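Local structure of receptor-like protein kinase ANXUR1 (Arabidopsis thaliana, 6FIG) at residues 289-293 / 294-298; 313-317 / 318-322. The protein is a receptor-like protein kinase involved in plant reproduction, whose malectin-like ectodomain probably senses signals outside the cell. All blocks are in the same frame, centred on the assembly; numbering follows the deposited sequence.

Overall arrangement
Strand 278-287 runs out into a long loop, and contact 1 (289-298) closes a tight turn within it. The chain then enters strand 299-303, passes through the short strand 306-307 and continues into a second loop. That loop ends in contact 2 (313-322), where the short helix 317-321 begins, and strand 327-336 follows. The two contacts come one after the other along the chain and do not nest. They still meet in space: the centres of contact 1 and contact 2 lie about 8 Å apart. N295 N reaches D316 OD2, and V298 packs on P314. Together they join the turn between strands 278-287 and 299-303 to the start of helix 317-321.

Contact 1 of 2, residues 289-293 / 294-298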
# COMPACT_ATOMS: atom_id res chain seq x y z
N PHE A 289 -8.35 18.83 20.33
CA PHE A 289 -9.40 19.13 19.35
C PHE A 289 -10.64 19.82 19.93
O PHE A 289 -11.60 20.08 19.20
CB PHE A 289 -9.78 17.88 18.53
CG PHE A 289 -10.21 16.70 19.34
CD1 PHE A 289 -9.38 15.57 19.44
CD2 PHE A 289 -11.45 16.68 19.99
CE1 PHE A 289 -9.77 14.47 20.19
CE2 PHE A 289 -11.83 15.58 20.74
CZ PHE A 289 -11.00 14.47 20.83
N GLN A 290 -10.61 20.17 21.21
CA GLN A 290 -11.72 20.93 21.82
C GLN A 290 -11.32 22.34 22.22
O GLN A 290 -12.00 23.31 21.88
CB GLN A 290 -12.26 20.17 23.02
CG GLN A 290 -12.89 18.86 22.61
CD GLN A 290 -13.71 18.25 23.72
OE1 GLN A 290 -13.21 18.05 24.83
NE2 GLN A 290 -14.96 17.93 23.42
N LEU A 291 -10.25 22.44 22.98
CA LEU A 291 -9.74 23.70 23.51
C LEU A 291 -8.86 24.38 22.49
O LEU A 291 -8.54 23.80 21.45
CB LEU A 291 -8.97 23.44 24.80
CG LEU A 291 -9.78 22.73 25.88
CD1 LEU A 291 -8.88 22.24 27.00
CD2 LEU A 291 -10.87 23.66 26.40
N SER A 292 -8.50 25.63 22.77
CA SER A 292 -7.77 26.42 21.78
C SER A 292 -6.58 27.22 22.28
O SER A 292 -5.85 27.76 21.46
CB SER A 292 -8.73 27.36 21.04
OG SER A 292 -9.27 28.29 21.94
N LYS A 293 -6.39 27.31 23.59
CA LYS A 293 -5.33 28.17 24.13
C LYS A 293 -4.49 27.44 25.15
O LYS A 293 -4.91 26.47 25.77
CB LYS A 293 -5.93 29.40 24.81
CG LYS A 293 -6.73 30.32 23.89
CD LYS A 293 -7.36 31.46 24.69
CE LYS A 293 -8.56 30.97 25.51
NZ LYS A 293 -9.25 32.04 26.29
N ILE A 294 -3.28 27.95 25.32
CA ILE A 294 -2.40 27.52 26.37
C ILE A 294 -3.07 27.76 27.73
O ILE A 294 -3.85 28.72 27.92
CB ILE A 294 -1.06 28.26 26.27
CG1 ILE A 294 -0.02 27.62 27.16
CG2 ILE A 294 -1.21 29.75 26.59
CD1 ILE A 294 1.37 28.16 26.90
N ASN A 295 -2.75 26.88 28.67
CA ASN A 295 -3.19 27.00 30.07
C ASN A 295 -4.69 26.84 30.26
O ASN A 295 -5.26 27.31 31.24
CB ASN A 295 -2.71 28.30 30.72
CG ASN A 295 -2.56 28.17 32.23
OD1 ASN A 295 -2.23 27.10 32.72
ND2 ASN A 295 -2.79 29.26 32.96
N GLN A 296 -5.33 26.13 29.34
CA GLN A 296 -6.68 25.69 29.52
C GLN A 296 -6.75 24.34 30.18
O GLN A 296 -7.56 24.15 31.07
CB GLN A 296 -7.44 25.71 28.20
CG GLN A 296 -7.76 27.12 27.74
CD GLN A 296 -8.70 27.13 26.56
OE1 GLN A 296 -8.33 26.64 25.51
NE2 GLN A 296 -9.91 27.67 26.74
N LYS A 297 -5.92 23.39 29.73
CA LYS A 297 -5.84 22.05 30.30
C LYS A 297 -4.38 21.72 30.52
O LYS A 297 -3.59 21.75 29.58
CB LYS A 297 -6.50 21.03 29.40
CG LYS A 297 -6.36 19.58 29.86
CD LYS A 297 -7.17 18.63 28.99
CE LYS A 297 -6.64 18.56 27.56
NZ LYS A 297 -7.67 18.03 26.65
N VAL A 298 -4.04 21.43 31.77
CA VAL A 298 -2.66 21.28 32.21
C VAL A 298 -2.65 20.14 33.20
O VAL A 298 -3.44 20.13 34.15
CB VAL A 298 -2.16 22.59 32.84
CG1 VAL A 298 -0.74 22.48 33.28
CG2 VAL A 298 -2.32 23.75 31.86
O HOH W 1 -11.35 27.43 23.91
O HOH W 2 -4.32 24.05 27.10
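The side-chain amide of Q296 lies between L291 and K293. L291 CD2 sits under one face, 4.1 Å from Q296 CD. K293 CE lies over the opposite face, 3.8 Å from Q296 NE2. The bend of the lysine chain at chi3 (-75°) brings K293 CE over the amide. The oxygen end of the amide points into the backbone of residues 292-293. Q296 OE1 accepts two hydrogen bonds there. S292 N comes in the carbonyl plane, 2.9 Å from Q296 OE1. The C=O...N angle of this bond is 158°. K293 N is 2.8 Å from Q296 OE1 but stands above that plane, on the face that K293 CE covers. These two bonds should fix the rotation of the amide. The nitrogen end has its own partners. Q296 NE2 donates to water 1, which also bonds S292 OG, and to E358 OE2 in a later loop. L291 CB adds a close approach of 3.3 Å to Q296 OE1, from the leucine face.

Below the amide, L291 CD1 meets K297 CB at 3.6 Å, and the two side chains cross at about a right angle. K297 then runs on to a salt bridge with E288 and a hydrogen bond to S363. Water 2 joins the two limbs of the loop: it lies 2.8 Å from K293 O, to which it probably donates, and accepts from K297 N.

The backbone from K293 to Q296 forms a type II beta turn, with I294 and N295 at its corners. N295 has the positive phi (68°) usual at the third position of such a turn. The glutamine after it folds back to hold the incoming backbone, within the loop that links strands 278-287 and 299-303 of this malectin-like domain.

Contact 2 of 2, residues 313-317 / 318-322; sequences TPADI and IGWTG
W320 folds back over residues 315-317, and its side chain can be followed outward. W320 CB lies 3.4 Å from I317 O. At CG, CD2 and CE3 the neighbour is D316 O, which is 3.8 Å from W320 CG. Farther out, CZ3 and CH2 meet the methyl of A315, with W320 CH2 3.6 Å from A315 CB. The chi1 of W320 (-84°) is turned somewhat off the staggered position, and together with chi2 it lays the indole along residues 315-317. D316 N lies over one face of the ring, offset toward the rim. Beyond the two segments, the indole also touches M328, K330 and Y332 of strand 327-336.

D316 is the N-cap of helix 317-321. Its carboxylate takes up an amide of the first turn, as is usual for an aspartate at this position. G319 N donates to D316 OD1 at 3.0 Å. The bond is fairly straight, with an N-H...O angle of 165°. The amide comes from above the carboxylate plane. With D316 CG anti to its own N (chi1 178°), the carboxylate is carried alongside the helix start. D316 OD2 probably accepts from the backbone N295 N, in the beta turn of residues 293-296, and so the capping group is likely held from two parts of the chain.

The backbone of the same residue starts the helical bonding: W320 N donates to D316 O at 2.9 Å. One residue on, T321 N donates to I317 O at 2.8 Å. I317 and T321 lie side by side and point the same way, with their CG2 methyls 4.2 Å apart. T321 OG1 bonds E323 O past the helix end, where G322 leaves helical geometry with a positive phi.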
# COMPACT_ATOMS: atom_id res chain seq x y z
N THR A 313 6.64 21.87 35.18
CA THR A 313 6.55 21.53 33.77
C THR A 313 5.51 20.43 33.53
O THR A 313 5.82 19.37 32.98
CB THR A 313 7.93 21.12 33.20
OG1 THR A 313 8.51 20.11 34.03
CG2 THR A 313 8.88 22.33 33.18
N PRO A 314 4.24 20.67 33.92
CA PRO A 314 3.18 19.72 33.57
C PRO A 314 2.93 19.70 32.05
O PRO A 314 3.40 20.57 31.32
CB PRO A 314 1.96 20.26 34.32
CG PRO A 314 2.21 21.73 34.42
CD PRO A 314 3.70 21.90 34.51
N ALA A 315 2.18 18.71 31.60
CA ALA A 315 1.78 18.59 30.20
C ALA A 315 0.70 19.62 29.89
O ALA A 315 -0.21 19.85 30.69
CB ALA A 315 1.24 17.20 29.94
N ASP A 316 0.82 20.25 28.73
CA ASP A 316 -0.20 21.16 28.22
C ASP A 316 -0.11 20.97 26.72
O ASP A 316 0.89 21.35 26.12
CB ASP A 316 0.09 22.59 28.67
CG ASP A 316 -0.92 23.61 28.14
OD1 ASP A 316 -1.64 23.33 27.13
OD2 ASP A 316 -0.96 24.73 28.72
N ILE A 317 -1.13 20.36 26.11
CA ILE A 317 -1.05 20.01 24.69
C ILE A 317 -0.87 21.25 23.79
O ILE A 317 0.05 21.30 22.97
CB ILE A 317 -2.24 19.16 24.20
CG1 ILE A 317 -2.37 17.89 25.03
CG2 ILE A 317 -2.05 18.80 22.71
CD1 ILE A 317 -3.72 17.21 24.88
N ILE A 318 -1.73 22.25 23.95
CA ILE A 318 -1.57 23.51 23.21
C ILE A 318 -0.26 24.21 23.59
O ILE A 318 0.39 24.82 22.73
CB ILE A 318 -2.75 24.47 23.43
CG1 ILE A 318 -4.07 23.86 22.98
CG2 ILE A 318 -2.51 25.77 22.67
CD1 ILE A 318 -4.27 23.81 21.50
N GLY A 319 0.13 24.11 24.85
CA GLY A 319 1.44 24.60 25.29
C GLY A 319 2.57 24.03 24.45
O GLY A 319 3.49 24.75 24.08
N TRP A 320 2.49 22.74 24.16
CA TRP A 320 3.44 22.06 23.30
C TRP A 320 3.26 22.30 21.82
O TRP A 320 4.24 22.56 21.12
CB TRP A 320 3.35 20.55 23.54
CG TRP A 320 4.14 20.03 24.68
CD1 TRP A 320 5.37 20.44 25.09
CD2 TRP A 320 3.79 18.92 25.49
NE1 TRP A 320 5.81 19.65 26.14
CE2 TRP A 320 4.85 18.70 26.39
CE3 TRP A 320 2.68 18.08 25.55
CZ2 TRP A 320 4.81 17.69 27.37
CZ3 TRP A 320 2.66 17.07 26.48
CH2 TRP A 320 3.72 16.89 27.37
N THR A 321 2.03 22.23 21.30
CA THR A 321 1.82 22.28 19.83
C THR A 321 1.65 23.68 19.27
O THR A 321 1.91 23.90 18.08
CB THR A 321 0.61 21.45 19.40
OG1 THR A 321 -0.58 22.03 19.93
CG2 THR A 321 0.74 20.04 19.88
N GLY A 322 1.15 24.60 20.08
CA GLY A 322 0.85 25.95 19.66
C GLY A 322 -0.54 26.15 19.09
O GLY A 322 -0.95 27.28 18.96